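Local coordinates for Myo-inositol-1-phosphate synthase-related protein (PDB 3CIN) that is of unknown function but belongs to the myo-inositol-1-phosphate synthase family and binds nicotinamide-adenine-dinucleotide in a four-chain assembly, at residues 225-229 with 245-249; 233-237 with 277-281; 250-255 with 292-298; 305-309 with 318-322. All coordinates share one frame; numbering follows the deposited sequence.

Of the parts involved, helix 225-238 comes first along the chain and opens two contacts. Contact 1 closes a short loop when strand 242-252 turns back beneath the early part of the helix, whereas contact 2, begun farther along the helix, closes only at helix 276-281. Contacts 1 and 2 therefore cross. Contact 3 starts at the end of strand 242-252 and finishes beyond strand 287-294, so it crosses contact 2 as well, while following contact 1 in series. Contact 4, a hairpin later in the chain, follows all three. Contacts 1, 3 and 4 bind the mixed sheet to its helix and its strands to one another; contact 2 joins two helices on that sheet.

Contact 1. Residues 225-229 with 245-249; sequences ATPFT and DVAQF
The flat amide of Q248 has the methyl of A225 over one face and threonine hydroxyls at its polar ends. A225 CB stands almost directly above Q248 CD, 3.5 Å away, and alanine suits the place because its short methyl can lie over the amide face and bring the helix close. At the edge, Q248 NE2 gives a nearly straight bond (171°) to T226 OG1, 3.1 Å off and close to the amide plane. At the oxygen end, T229 OG1 donates to Q248 OE1 over 2.7 Å, arriving tilted 19° from the carbonyl plane. With CG anti to the backbone N (chi1 180°) and the chain extended beyond it, Q248 spans the gap from strand 242-252 to T226 and T229 of helix 225-238. One turn along the helix, the T229 methyl CG2 meets V246 CG1 tip to tip at 3.7 Å, so T229 serves both a polar and an apolar neighbour. Glutamine bonds to two hydroxyls at once, and Q248 NE2 also makes a weak bond to N250 OD1. A flip would set oxygen against oxygen there, which favours the present rotation, with Q248 OE1 accepting from T229 OG1.

Contact 2. Residues 233-237 with 277-281; sequences LSHLA and VKDIL
Two helices lying on the same side of a mixed beta sheet meet here: the later part of helix 225-238 and the short helix 276-281. Their segments run in roughly the same direction, 36° apart, with axes approaching to 9.5 Å, and the join is made by apolar branches. L233 has the largest share of the contact, and I280 reaches the backbone beside it. The CG2 methyl of I280, anti to the backbone N (chi1 -67° for the other branch), rests against the L233-S234 peptide, 3.6 Å from S234 N, and also touches L233 CB at 3.9 Å. The same methyl lies 3.5 Å from S234 OG, a hydroxyl already occupied by its bond to the carbonyl of A230 on its own helix; a small serine turned back in this way lets the beta-branched neighbour come close. Nearer the sheet, the side chains of L233 and V277 cross obliquely, with L233 CD1 3.8 Å from V277 CG2. L281 covers the next turn: its CD2 lies 3.7 Å from L233 O and 4.1 Å from A237 CB. The bare methyl of A237 suits the point where the backbones are nearest, its CA being 5.8 Å from L281 CA. Below, L233 and L281 both reach V243 of strand 242-252, and V277 reaches I289, so the inner side chains serve helix and sheet together. On the outer side, W393 of the third subunit packs on A237. Such layering, with helices side by side and sharing aliphatic side chains over one face of a sheet, is typical of a two-layer alpha/beta sandwich.

Contact 3. Residues 250-255 with 292-298; sequences NIGGNM and TGYLEPL
I251, G252 and G253 press tightly against 292-298, while Y294 and E296 form the looser, watered side. The close part is a parallel ladder: G293 N bonds to N250 O, G252 N to G293 O at 3.0 Å, and L295 N to G252 O at 2.8 Å, this last donor standing above the carbonyl plane. Glycine fits at G253, where a CB would run into L295 O and E296 O; lacking one, G253 CA comes within 3.2 Å of L295 O. Beside the ladder, I251 fills the gap with both branches. Its CG1 is anti to the backbone N (chi1 -171°), which carries CD1 to L295 CB at 3.8 Å, while CG2 meets L298 CD1 at the same distance, the two side chains crossing at about a right angle. At the start of the pair, N250 ND2 donates to T292 OG1 over 3.0 Å, nearly in its amide plane, and also to K290 O, so one amide group ties two points of the neighbouring strand.

The other side is more open. The Y294 ring has N254 O at its edge, 3.4 Å from Y294 CD1, and a water joins Y294 OH to G253 O, to which it donates over 2.6 Å; the phenol thus reaches the backbone through solvent. Neighbouring parallel strands 242-252 and 287-294, linked through helices 262-272 and 276-281, are characteristic of a beta-alpha-beta crossover, here with the chain after its first strand leading to the nicotinamide-adenine-dinucleotide pocket, where M255 touches the ligand.

Contact 4. Residues 305-309 with 318-322; sequences AIHIE and DELMI
E319 OE2 is gripped from two directions: H307 NE2 donates to it over 2.7 Å, and R325 of the second subunit forms a salt bridge with it. The pair sits on a beta hairpin, strands 301-311 and 317-327, within the mixed sheet. The hydrogen bond is fairly straight at 161° and lies near the ring plane of H307, using the anti lone pair of E319 OE2, with ring and carboxylate planes 71° apart. CG of H307 is anti to the backbone N (chi1 176°), which swings the ring across to the partner strand, and F303 of the second subunit stacks on it. Histidine suits the place because it offers both an N-H and a flat face. Alongside, E309 OE1 comes within 4.1 Å of E319 OE2; the two carboxylates point the same way and share the arginine, whose charge would probably offset their mutual repulsion.

The backbones are antiparallel. I306 with I322 and I308 with L320 are the hydrogen-bonded pairs, and H307 with M321 and E309 with E319 the non-hydrogen-bonded ones. Isoleucine and leucine belong on the opposite face of the sheet, where I306, I308 and L320 lie against helix 225-238 and I308 also packs on V246. Strand 317-327 is the outermost strand within the chain, yet a strand of the third subunit continues the sheet there. In the middle of the hairpin the I308-L320 pair closes twice, I308 N to L320 O at 3.0 Å and L320 N to I308 O at 2.9 Å.

Contact 1. Residues 225-229 with 245-249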
loop_
_atom_site.group_PDB
_atom_site.type_symbol
_atom_site.label_atom_id
_atom_site.label_comp_id
_atom_site.label_asym_id
_atom_site.label_seq_id
_atom_site.Cartn_x
_atom_site.Cartn_y
_atom_site.Cartn_z
ATOM N N ALA A 225 11.782 -9.516 0.886
ATOM C CA ALA A 225 11.289 -8.455 1.755
ATOM C C ALA A 225 12.264 -8.030 2.827
ATOM O O ALA A 225 12.270 -6.862 3.204
ATOM C CB ALA A 225 9.990 -8.905 2.427
ATOM N N THR A 226 13.058 -8.951 3.350
ATOM C CA THR A 226 13.845 -8.650 4.565
ATOM C C THR A 226 14.847 -7.557 4.329
ATOM O O THR A 226 15.018 -6.690 5.175
ATOM C CB THR A 226 14.492 -9.914 5.135
ATOM O OG1 THR A 226 13.442 -10.820 5.509
ATOM C CG2 THR A 226 15.297 -9.595 6.347
ATOM N N PRO A 227 15.554 -7.582 3.176
ATOM C CA PRO A 227 16.456 -6.456 2.908
ATOM C C PRO A 227 15.771 -5.078 2.795
ATOM O O PRO A 227 16.377 -4.045 3.157
ATOM C CB PRO A 227 17.130 -6.870 1.601
ATOM C CG PRO A 227 17.124 -8.343 1.693
ATOM C CD PRO A 227 15.708 -8.625 2.152
ATOM N N PHE A 228 14.541 -5.040 2.308
ATOM C CA PHE A 228 13.779 -3.800 2.275
ATOM C C PHE A 228 13.432 -3.365 3.695
ATOM O O PHE A 228 13.628 -2.185 4.047
ATOM C CB PHE A 228 12.495 -3.949 1.449
ATOM C CG PHE A 228 12.749 -3.932 -0.023
ATOM C CD1 PHE A 228 13.124 -2.746 -0.644
ATOM C CD2 PHE A 228 12.647 -5.095 -0.771
ATOM C CE1 PHE A 228 13.380 -2.721 -2.020
ATOM C CE2 PHE A 228 12.907 -5.093 -2.151
ATOM C CZ PHE A 228 13.276 -3.899 -2.771
ATOM N N THR A 229 12.975 -4.293 4.535
ATOM C CA THR A 229 12.713 -3.956 5.967
ATOM C C THR A 229 13.973 -3.398 6.642
ATOM O O THR A 229 13.932 -2.361 7.317
ATOM C CB THR A 229 12.256 -5.193 6.692
ATOM O OG1 THR A 229 11.075 -5.669 6.039
ATOM C CG2 THR A 229 12.051 -4.979 8.185
ATOM N N ASP A 245 7.113 -1.481 16.308
ATOM C CA ASP A 245 6.782 -2.801 15.781
ATOM C C ASP A 245 7.075 -2.895 14.297
ATOM O O ASP A 245 7.021 -1.891 13.606
ATOM C CB ASP A 245 5.285 -3.168 16.105
ATOM C CG ASP A 245 4.270 -2.088 15.712
ATOM O OD1 ASP A 245 4.002 -2.001 14.499
ATOM O OD2 ASP A 245 3.703 -1.333 16.591
ATOM N N VAL A 246 7.337 -4.109 13.830
ATOM C CA VAL A 246 7.667 -4.399 12.453
ATOM C C VAL A 246 6.925 -5.657 12.067
ATOM O O VAL A 246 7.106 -6.682 12.731
ATOM C CB VAL A 246 9.154 -4.701 12.307
ATOM C CG1 VAL A 246 9.486 -5.022 10.852
ATOM C CG2 VAL A 246 9.984 -3.562 12.823
ATOM N N ALA A 247 6.081 -5.589 11.028
ATOM C CA ALA A 247 5.379 -6.772 10.509
ATOM C C ALA A 247 5.714 -6.938 9.068
ATOM O O ALA A 247 5.662 -5.957 8.302
ATOM C CB ALA A 247 3.907 -6.621 10.636
ATOM N N GLN A 248 6.047 -8.161 8.669
ATOM C CA GLN A 248 6.485 -8.423 7.290
ATOM C C GLN A 248 5.711 -9.619 6.831
ATOM O O GLN A 248 5.575 -10.588 7.605
ATOM C CB GLN A 248 7.986 -8.674 7.270
ATOM C CG GLN A 248 8.504 -8.947 5.905
ATOM C CD GLN A 248 9.969 -9.196 5.930
ATOM O OE1 GLN A 248 10.726 -8.306 6.217
ATOM N NE2 GLN A 248 10.382 -10.428 5.632
ATOM N N PHE A 249 5.115 -9.541 5.648
ATOM C CA PHE A 249 4.380 -10.658 5.079
ATOM C C PHE A 249 4.998 -10.950 3.763
ATOM O O PHE A 249 5.266 -10.001 3.033
ATOM C CB PHE A 249 2.941 -10.246 4.890
ATOM C CG PHE A 249 2.042 -11.274 4.223
ATOM C CD1 PHE A 249 1.854 -12.533 4.778
ATOM C CD2 PHE A 249 1.324 -10.950 3.075
ATOM C CE1 PHE A 249 0.972 -13.459 4.181
ATOM C CE2 PHE A 249 0.476 -11.871 2.476
ATOM C CZ PHE A 249 0.285 -13.121 3.048
#

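Contact 2. Residues 233-237 with 277-281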
loop_
_atom_site.group_PDB
_atom_site.type_symbol
_atom_site.label_atom_id
_atom_site.label_comp_id
_atom_site.label_asym_id
_atom_site.label_seq_id
_atom_site.Cartn_x
_atom_site.Cartn_y
_atom_site.Cartn_z
ATOM N N LEU A 233 14.636 0.170 8.427
ATOM C CA LEU A 233 15.108 0.247 9.814
ATOM C C LEU A 233 16.398 1.095 9.936
ATOM O O LEU A 233 16.571 1.835 10.918
ATOM C CB LEU A 233 15.325 -1.146 10.385
ATOM C CG LEU A 233 13.991 -1.936 10.526
ATOM C CD1 LEU A 233 14.322 -3.341 11.075
ATOM C CD2 LEU A 233 12.918 -1.223 11.382
ATOM N N SER A 234 17.290 0.961 8.960
ATOM C CA SER A 234 18.543 1.702 8.985
ATOM C C SER A 234 18.258 3.207 8.965
ATOM O O SER A 234 18.860 3.956 9.731
ATOM C CB SER A 234 19.464 1.296 7.840
ATOM O OG SER A 234 19.892 -0.077 7.983
ATOM N N HIS A 235 17.358 3.643 8.090
ATOM C CA HIS A 235 16.832 5.037 7.962
ATOM C C HIS A 235 16.313 5.543 9.293
ATOM O O HIS A 235 16.597 6.641 9.772
ATOM C CB HIS A 235 15.643 5.030 6.939
ATOM C CG HIS A 235 15.278 6.383 6.379
ATOM N ND1 HIS A 235 14.095 7.032 6.671
ATOM C CD2 HIS A 235 15.943 7.194 5.523
ATOM C CE1 HIS A 235 14.053 8.187 6.023
ATOM N NE2 HIS A 235 15.165 8.309 5.323
ATOM N N LEU A 236 15.431 4.742 9.874
ATOM C CA LEU A 236 14.857 5.138 11.132
ATOM C C LEU A 236 15.836 5.254 12.261
ATOM O O LEU A 236 15.706 6.164 13.057
ATOM C CB LEU A 236 13.734 4.179 11.533
ATOM C CG LEU A 236 12.605 4.153 10.482
ATOM C CD1 LEU A 236 11.611 2.998 10.863
ATOM C CD2 LEU A 236 11.943 5.503 10.281
ATOM N N ALA A 237 16.762 4.289 12.353
ATOM C CA ALA A 237 17.849 4.295 13.374
ATOM C C ALA A 237 18.662 5.604 13.321
ATOM O O ALA A 237 18.885 6.249 14.344
ATOM C CB ALA A 237 18.790 3.108 13.152
ATOM N N VAL A 277 16.361 -7.091 12.915
ATOM C CA VAL A 277 15.862 -5.937 13.667
ATOM C C VAL A 277 16.797 -5.504 14.781
ATOM O O VAL A 277 17.139 -4.328 14.900
ATOM C CB VAL A 277 14.474 -6.223 14.197
ATOM C CG1 VAL A 277 13.961 -5.118 15.110
ATOM C CG2 VAL A 277 13.516 -6.559 13.027
ATOM N N LYS A 278 17.242 -6.441 15.613
ATOM C CA LYS A 278 18.146 -6.068 16.666
ATOM C C LYS A 278 19.526 -5.703 16.080
ATOM O O LYS A 278 20.206 -4.829 16.631
ATOM C CB LYS A 278 18.342 -7.183 17.690
ATOM C CG LYS A 278 19.124 -6.699 18.879
ATOM C CD LYS A 278 19.060 -7.711 19.980
ATOM C CE LYS A 278 19.620 -7.172 21.275
ATOM N NZ LYS A 278 19.761 -8.319 22.227
ATOM N N ASP A 279 19.921 -6.370 14.996
ATOM C CA ASP A 279 21.227 -6.127 14.377
ATOM C C ASP A 279 21.314 -4.644 13.984
ATOM O O ASP A 279 22.314 -3.976 14.225
ATOM C CB ASP A 279 21.421 -6.957 13.111
ATOM C CG ASP A 279 21.758 -8.435 13.382
ATOM O OD1 ASP A 279 21.862 -8.829 14.582
ATOM O OD2 ASP A 279 21.942 -9.181 12.376
ATOM N N ILE A 280 20.260 -4.152 13.353
ATOM C CA ILE A 280 20.279 -2.792 12.776
ATOM C C ILE A 280 19.919 -1.763 13.833
ATOM O O ILE A 280 20.587 -0.738 13.957
ATOM C CB ILE A 280 19.323 -2.675 11.567
ATOM C CG1 ILE A 280 19.797 -3.530 10.373
ATOM C CG2 ILE A 280 19.120 -1.193 11.190
ATOM C CD1 ILE A 280 21.257 -3.265 9.919
ATOM N N LEU A 281 18.866 -2.009 14.622
ATOM C CA LEU A 281 18.431 -1.036 15.607
ATOM C C LEU A 281 19.213 -1.001 16.935
ATOM O O LEU A 281 19.271 0.035 17.610
ATOM C CB LEU A 281 16.957 -1.252 15.957
ATOM C CG LEU A 281 15.930 -1.111 14.852
ATOM C CD1 LEU A 281 14.533 -1.419 15.415
ATOM C CD2 LEU A 281 15.981 0.284 14.268
#

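Contact 3. Residues 250-255 with 292-298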
loop_
_atom_site.group_PDB
_atom_site.type_symbol
_atom_site.label_atom_id
_atom_site.label_comp_id
_atom_site.label_asym_id
_atom_site.label_seq_id
_atom_site.Cartn_x
_atom_site.Cartn_y
_atom_site.Cartn_z
ATOM N N ASN A 250 5.229 -12.235 3.447
ATOM C CA ASN A 250 5.823 -12.593 2.157
ATOM C C ASN A 250 5.183 -13.889 1.667
ATOM O O ASN A 250 5.037 -14.824 2.434
ATOM C CB ASN A 250 7.339 -12.681 2.235
ATOM C CG ASN A 250 7.846 -12.992 3.644
ATOM O OD1 ASN A 250 7.724 -12.163 4.581
ATOM N ND2 ASN A 250 8.399 -14.180 3.815
ATOM N N ILE A 251 4.749 -13.923 0.419
ATOM C CA ILE A 251 4.039 -15.070 -0.120
ATOM C C ILE A 251 4.381 -15.216 -1.601
ATOM O O ILE A 251 4.565 -14.223 -2.301
ATOM C CB ILE A 251 2.547 -14.955 0.105
ATOM C CG1 ILE A 251 1.787 -16.186 -0.240
ATOM C CG2 ILE A 251 1.843 -13.733 -0.656
ATOM C CD1 ILE A 251 0.411 -16.154 0.333
ATOM N N GLY A 252 4.398 -16.446 -2.071
ATOM C CA GLY A 252 4.711 -16.713 -3.474
ATOM C C GLY A 252 4.298 -18.124 -3.849
ATOM O O GLY A 252 3.735 -18.842 -3.035
ATOM N N GLY A 253 4.587 -18.492 -5.092
ATOM C CA GLY A 253 4.065 -19.698 -5.707
ATOM C C GLY A 253 5.089 -20.763 -6.032
ATOM O O GLY A 253 4.765 -21.715 -6.787
ATOM N N ASN A 254 6.276 -20.632 -5.478
ATOM C CA ASN A 254 7.331 -21.638 -5.660
ATOM C C ASN A 254 7.168 -22.844 -4.721
ATOM O O ASN A 254 6.857 -22.733 -3.514
ATOM C CB ASN A 254 8.693 -20.953 -5.512
ATOM C CG ASN A 254 9.037 -19.991 -6.707
ATOM O OD1 ASN A 254 8.462 -20.103 -7.818
ATOM N ND2 ASN A 254 9.990 -19.051 -6.474
ATOM N N MET A 255 7.358 -24.034 -5.300
ATOM C CA MET A 255 7.167 -25.298 -4.603
ATOM C C MET A 255 8.055 -25.368 -3.339
ATOM O O MET A 255 7.671 -25.963 -2.320
ATOM C CB MET A 255 7.521 -26.412 -5.612
ATOM C CG MET A 255 7.486 -27.870 -5.156
ATOM S SD MET A 255 8.345 -28.983 -6.345
ATOM C CE MET A 255 10.057 -28.415 -6.121
ATOM N N THR A 292 8.230 -17.565 3.920
ATOM C CA THR A 292 7.332 -17.279 2.826
ATOM C C THR A 292 6.222 -18.317 2.767
ATOM O O THR A 292 6.494 -19.539 2.806
ATOM C CB THR A 292 8.086 -17.162 1.510
ATOM O OG1 THR A 292 9.125 -16.172 1.664
ATOM C CG2 THR A 292 7.098 -16.764 0.363
ATOM N N GLY A 293 4.976 -17.817 2.688
ATOM C CA GLY A 293 3.758 -18.595 2.500
ATOM C C GLY A 293 3.538 -18.984 1.032
ATOM O O GLY A 293 4.203 -18.450 0.143
ATOM N N TYR A 294 2.638 -19.922 0.790
ATOM C CA TYR A 294 2.418 -20.459 -0.569
ATOM C C TYR A 294 1.098 -20.096 -1.173
ATOM O O TYR A 294 0.007 -20.354 -0.589
ATOM C CB TYR A 294 2.581 -22.006 -0.559
ATOM C CG TYR A 294 2.446 -22.671 -1.898
ATOM C CD1 TYR A 294 3.527 -22.733 -2.780
ATOM C CD2 TYR A 294 1.260 -23.255 -2.266
ATOM C CE1 TYR A 294 3.388 -23.329 -4.012
ATOM C CE2 TYR A 294 1.130 -23.882 -3.485
ATOM C CZ TYR A 294 2.204 -23.897 -4.345
ATOM O OH TYR A 294 2.072 -24.547 -5.547
ATOM N N LEU A 295 1.154 -19.563 -2.405
ATOM C CA LEU A 295 -0.020 -19.313 -3.212
ATOM C C LEU A 295 0.391 -19.481 -4.676
ATOM O O LEU A 295 1.103 -18.681 -5.244
ATOM C CB LEU A 295 -0.578 -17.903 -2.928
ATOM C CG LEU A 295 -1.825 -17.383 -3.628
ATOM C CD1 LEU A 295 -2.978 -18.334 -3.514
ATOM C CD2 LEU A 295 -2.112 -16.020 -3.094
ATOM N N GLU A 296 -0.058 -20.562 -5.255
ATOM C CA GLU A 296 0.493 -21.063 -6.509
ATOM C C GLU A 296 0.483 -20.068 -7.682
ATOM O O GLU A 296 1.471 -19.973 -8.392
ATOM C CB GLU A 296 -0.228 -22.326 -6.903
ATOM C CG GLU A 296 0.407 -22.998 -8.093
ATOM C CD GLU A 296 -0.142 -22.545 -9.448
ATOM O OE1 GLU A 296 -1.184 -21.859 -9.497
ATOM O OE2 GLU A 296 0.476 -22.927 -10.476
ATOM N N PRO A 297 -0.633 -19.356 -7.893
ATOM C CA PRO A 297 -0.620 -18.484 -9.113
ATOM C C PRO A 297 0.362 -17.312 -9.110
ATOM O O PRO A 297 0.516 -16.675 -10.139
ATOM C CB PRO A 297 -2.066 -18.014 -9.243
ATOM C CG PRO A 297 -2.848 -18.930 -8.385
ATOM C CD PRO A 297 -1.959 -19.337 -7.248
ATOM N N LEU A 298 0.966 -16.978 -7.963
ATOM C CA LEU A 298 1.937 -15.899 -7.901
ATOM C C LEU A 298 3.202 -16.333 -8.606
ATOM O O LEU A 298 3.998 -15.474 -8.981
ATOM C CB LEU A 298 2.270 -15.500 -6.465
ATOM C CG LEU A 298 1.074 -14.833 -5.747
ATOM C CD1 LEU A 298 1.467 -14.658 -4.306
ATOM C CD2 LEU A 298 0.722 -13.444 -6.314
HETATM O O HOH W 1 4.156 -24.181 -7.428
HETATM O O HOH W 2 3.621 -21.594 -9.610
#

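Contact 4. Residues 305-309 with 318-322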
loop_
_atom_site.group_PDB
_atom_site.type_symbol
_atom_site.label_atom_id
_atom_site.label_comp_id
_atom_site.label_asym_id
_atom_site.label_seq_id
_atom_site.Cartn_x
_atom_site.Cartn_y
_atom_site.Cartn_z
ATOM N N ALA A 305 4.436 -7.414 1.959
ATOM C CA ALA A 305 3.767 -6.318 2.637
ATOM C C ALA A 305 4.524 -6.083 3.926
ATOM O O ALA A 305 4.848 -7.009 4.619
ATOM C CB ALA A 305 2.283 -6.600 2.869
ATOM N N ILE A 306 4.892 -4.843 4.220
ATOM C CA ILE A 306 5.691 -4.531 5.415
ATOM C C ILE A 306 4.982 -3.356 6.096
ATOM O O ILE A 306 4.574 -2.425 5.454
ATOM C CB ILE A 306 7.133 -4.131 5.042
ATOM C CG1 ILE A 306 7.980 -5.236 4.410
ATOM C CG2 ILE A 306 7.977 -3.657 6.239
ATOM C CD1 ILE A 306 9.106 -4.743 3.505
ATOM N N HIS A 307 4.859 -3.411 7.429
ATOM C CA HIS A 307 4.295 -2.330 8.195
ATOM C C HIS A 307 5.203 -2.035 9.342
ATOM O O HIS A 307 5.568 -2.929 10.112
ATOM C CB HIS A 307 2.970 -2.745 8.776
ATOM C CG HIS A 307 2.340 -1.718 9.677
ATOM N ND1 HIS A 307 2.328 -1.832 11.052
ATOM C CD2 HIS A 307 1.716 -0.556 9.391
ATOM C CE1 HIS A 307 1.721 -0.777 11.566
ATOM N NE2 HIS A 307 1.335 0.008 10.581
ATOM N N ILE A 308 5.558 -0.758 9.487
ATOM C CA ILE A 308 6.470 -0.339 10.579
ATOM C C ILE A 308 5.864 0.890 11.172
ATOM O O ILE A 308 5.449 1.783 10.463
ATOM C CB ILE A 308 7.918 -0.083 10.062
ATOM C CG1 ILE A 308 8.530 -1.396 9.581
ATOM C CG2 ILE A 308 8.827 0.465 11.168
ATOM C CD1 ILE A 308 9.850 -1.232 8.765
ATOM N N GLU A 309 5.735 0.909 12.500
ATOM C CA GLU A 309 5.332 2.113 13.183
ATOM C C GLU A 309 6.387 2.553 14.157
ATOM O O GLU A 309 7.086 1.738 14.749
ATOM C CB GLU A 309 3.966 2.029 13.830
ATOM C CG GLU A 309 3.707 0.956 14.661
ATOM C CD GLU A 309 2.297 1.053 15.263
ATOM O OE1 GLU A 309 1.471 1.897 14.792
ATOM O OE2 GLU A 309 2.040 0.290 16.221
ATOM N N ASP A 318 4.308 7.739 13.648
ATOM C CA ASP A 318 4.261 7.656 12.177
ATOM C C ASP A 318 4.153 6.187 11.789
ATOM O O ASP A 318 4.486 5.304 12.568
ATOM C CB ASP A 318 5.502 8.237 11.547
ATOM C CG ASP A 318 5.647 9.771 11.739
ATOM O OD1 ASP A 318 4.706 10.460 12.138
ATOM O OD2 ASP A 318 6.731 10.298 11.399
ATOM N N GLU A 319 3.718 5.923 10.558
ATOM C CA GLU A 319 3.554 4.581 10.077
ATOM C C GLU A 319 3.980 4.527 8.615
ATOM O O GLU A 319 3.566 5.424 7.854
ATOM C CB GLU A 319 2.042 4.347 10.062
ATOM C CG GLU A 319 1.598 3.077 10.447
ATOM C CD GLU A 319 0.136 3.119 10.775
ATOM O OE1 GLU A 319 -0.481 4.211 10.718
ATOM O OE2 GLU A 319 -0.383 2.049 11.115
ATOM N N LEU A 320 4.675 3.446 8.218
ATOM C CA LEU A 320 5.031 3.172 6.828
ATOM C C LEU A 320 4.451 1.834 6.431
ATOM O O LEU A 320 4.611 0.910 7.204
ATOM C CB LEU A 320 6.526 3.130 6.649
ATOM C CG LEU A 320 7.213 4.445 6.898
ATOM C CD1 LEU A 320 8.725 4.219 7.067
ATOM C CD2 LEU A 320 6.859 5.478 5.725
ATOM N N MET A 321 3.751 1.748 5.269
ATOM C CA MET A 321 3.265 0.445 4.715
ATOM C C MET A 321 3.945 0.262 3.333
ATOM O O MET A 321 3.674 1.075 2.452
ATOM C CB MET A 321 1.740 0.347 4.601
ATOM C CG MET A 321 0.918 0.876 5.849
ATOM S SD MET A 321 -0.893 0.882 5.970
ATOM C CE MET A 321 -1.113 1.471 7.657
ATOM N N ILE A 322 4.824 -0.728 3.158
ATOM C CA ILE A 322 5.532 -1.009 1.905
ATOM C C ILE A 322 4.886 -2.254 1.269
ATOM O O ILE A 322 4.749 -3.265 1.943
ATOM C CB ILE A 322 6.963 -1.315 2.108
ATOM C CG1 ILE A 322 7.702 -0.079 2.678
ATOM C CG2 ILE A 322 7.639 -1.821 0.854
ATOM C CD1 ILE A 322 7.722 -0.009 4.189
#